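Local coordinates for hyperosmolarity resistance protein Emb (Staphylococcus epidermidis, PDB 6GV5) that probably mediates adherence of Staphylococcus epidermidis to surface-immobilized fibronectin as part of a giant extracellular matrix binding protein, at residues T17-L22 / S48-L53. Numbering follows the deposited sequence.
Sequences TNFTGL and SHAKFL
Phe19 and Leu22 reach the helix at Ala50, Lys51 and Leu53 through similar first torsions: in each, CG stands anti to the carbonyl carbon (chi1 -66° and -60°), which carries the ring and the isobutyl group across to helix 40-65. Leu53 differs, its CG standing anti to the backbone N (chi1 -177°). Two ring atoms, CZ and CE2, make the aromatic contact. Phe19 CZ lies 3.4 Å from Lys51 CG; the two side chains cross at about a right angle, the CG methylene of Lys51 meets the ring obliquely, and the chain beyond it runs on extended. Next to it, Phe19 CE2 is 4.2 Å from Ala50 CB and 3.9 Å from Ala50 O. Three residues beyond Phe19 and Ala50 along their segments, Leu22 CD2 touches Leu53 CD2 at 3.6 Å, two branched ends meeting crosswise, while Leu22 CD1 sits in plane at the edge of the Phe19 ring and so links the two halves of the contact.

Segment 17-22 leads from helix 2-18 toward helix 24-35, as expected of the three-helix GA module, and here it packs on the middle of the long helix 40-65. Leu30 of helix 24-35 touches both Leu22 and Ala50, so the linker, helix 24-35 and helix 40-65 meet in one apolar cluster. Polar bonds tie down the turn's backbone: Asn54 OD1 accepts from Leu22 N, and Lys61 NZ donates to the carbonyls of Thr20 and Gly21.

Across the two segments the attraction is thus dispersive and hydrophobic. Lys51 adds its CG methylene to the apolar contacts, while its NZ makes a weak hydrogen bond with Gln15 OE1.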
loop_
_atom_site.group_PDB
_atom_site.type_symbol
_atom_site.label_atom_id
_atom_site.label_comp_id
_atom_site.label_asym_id
_atom_site.label_seq_id
_atom_site.Cartn_x
_atom_site.Cartn_y
_atom_site.Cartn_z
ATOM N N THR A 17 6.756 5.546 11.406
ATOM C CA THR A 17 5.797 6.591 11.745
ATOM C C THR A 17 5.814 7.720 10.724
ATOM O O THR A 17 4.782 8.362 10.499
ATOM C CB THR A 17 6.093 7.134 13.145
ATOM O OG1 THR A 17 6.031 6.063 14.095
ATOM C CG2 THR A 17 5.092 8.210 13.524
ATOM N N ASN A 18 6.968 7.969 10.093
ATOM C CA ASN A 18 7.065 9.046 9.113
ATOM C C ASN A 18 6.403 8.678 7.789
ATOM O O ASN A 18 6.002 9.569 7.032
ATOM C CB ASN A 18 8.529 9.402 8.849
ATOM C CG ASN A 18 9.127 10.262 9.936
ATOM O OD1 ASN A 18 8.440 11.083 10.540
ATOM N ND2 ASN A 18 10.421 10.086 10.185
ATOM N N PHE A 19 6.302 7.387 7.480
ATOM C CA PHE A 19 5.762 6.961 6.197
ATOM C C PHE A 19 4.363 7.531 5.982
ATOM O O PHE A 19 3.568 7.660 6.920
ATOM C CB PHE A 19 5.724 5.435 6.117
ATOM C CG PHE A 19 7.083 4.776 6.122
ATOM C CD1 PHE A 19 8.240 5.511 5.920
ATOM C CD2 PHE A 19 7.195 3.412 6.318
ATOM C CE1 PHE A 19 9.480 4.895 5.919
ATOM C CE2 PHE A 19 8.429 2.793 6.320
ATOM C CZ PHE A 19 9.573 3.535 6.121
ATOM N N THR A 20 4.068 7.886 4.728
ATOM C CA THR A 20 2.759 8.399 4.351
ATOM C C THR A 20 1.958 7.425 3.500
ATOM O O THR A 20 0.734 7.579 3.397
ATOM C CB THR A 20 2.905 9.719 3.580
ATOM O OG1 THR A 20 3.571 9.475 2.335
ATOM C CG2 THR A 20 3.710 10.723 4.390
ATOM N N GLY A 21 2.609 6.433 2.891
ATOM C CA GLY A 21 1.875 5.460 2.104
ATOM C C GLY A 21 1.100 4.498 2.981
ATOM O O GLY A 21 -0.102 4.286 2.790
ATOM N N LEU A 22 1.774 3.916 3.966
ATOM C CA LEU A 22 1.115 3.012 4.895
ATOM C C LEU A 22 -0.042 3.700 5.607
ATOM O O LEU A 22 0.023 4.884 5.944
ATOM C CB LEU A 22 2.111 2.507 5.936
ATOM C CG LEU A 22 3.326 1.740 5.405
ATOM C CD1 LEU A 22 4.264 1.401 6.571
ATOM C CD2 LEU A 22 2.879 0.492 4.677
ATOM N N SER A 48 13.065 -3.085 6.074
ATOM C CA SER A 48 13.137 -3.110 4.617
ATOM C C SER A 48 11.790 -3.500 4.020
ATOM O O SER A 48 11.336 -2.898 3.037
ATOM C CB SER A 48 14.230 -4.080 4.168
ATOM O OG SER A 48 14.320 -4.141 2.752
ATOM N N HIS A 49 11.128 -4.496 4.611
ATOM C CA HIS A 49 9.797 -4.887 4.158
ATOM C C HIS A 49 8.804 -3.746 4.316
ATOM O O HIS A 49 7.988 -3.492 3.418
ATOM C CB HIS A 49 9.340 -6.123 4.938
ATOM C CG HIS A 49 7.854 -6.303 4.990
ATOM N ND1 HIS A 49 7.171 -6.484 6.173
ATOM C CD2 HIS A 49 6.924 -6.347 4.008
ATOM C CE1 HIS A 49 5.881 -6.623 5.919
ATOM N NE2 HIS A 49 5.705 -6.542 4.613
ATOM N N ALA A 50 8.857 -3.039 5.448
ATOM C CA ALA A 50 7.950 -1.916 5.660
ATOM C C ALA A 50 8.184 -0.821 4.628
ATOM O O ALA A 50 7.232 -0.202 4.143
ATOM C CB ALA A 50 8.125 -1.359 7.073
ATOM N N LYS A 51 9.448 -0.552 4.291
ATOM C CA LYS A 51 9.732 0.482 3.307
ATOM C C LYS A 51 9.191 0.095 1.941
ATOM O O LYS A 51 8.683 0.946 1.198
ATOM C CB LYS A 51 11.242 0.736 3.235
ATOM C CG LYS A 51 11.764 1.553 4.399
ATOM C CD LYS A 51 13.262 1.800 4.294
ATOM C CE LYS A 51 13.768 2.567 5.510
ATOM N NZ LYS A 51 15.257 2.616 5.572
ATOM N N PHE A 52 9.297 -1.183 1.583
ATOM C CA PHE A 52 8.783 -1.623 0.292
ATOM C C PHE A 52 7.263 -1.564 0.277
ATOM O O PHE A 52 6.655 -1.060 -0.678
ATOM C CB PHE A 52 9.272 -3.034 -0.017
ATOM C CG PHE A 52 8.735 -3.585 -1.309
ATOM C CD1 PHE A 52 9.164 -3.077 -2.522
ATOM C CD2 PHE A 52 7.803 -4.604 -1.308
ATOM C CE1 PHE A 52 8.668 -3.578 -3.713
ATOM C CE2 PHE A 52 7.307 -5.110 -2.494
ATOM C CZ PHE A 52 7.742 -4.598 -3.696
ATOM N N LEU A 53 6.634 -2.064 1.341
ATOM C CA LEU A 53 5.185 -1.976 1.457
ATOM C C LEU A 53 4.723 -0.526 1.402
ATOM O O LEU A 53 3.700 -0.212 0.776
ATOM C CB LEU A 53 4.732 -2.636 2.758
ATOM C CG LEU A 53 3.225 -2.695 2.994
ATOM C CD1 LEU A 53 2.557 -3.636 2.010
ATOM C CD2 LEU A 53 2.939 -3.115 4.428
#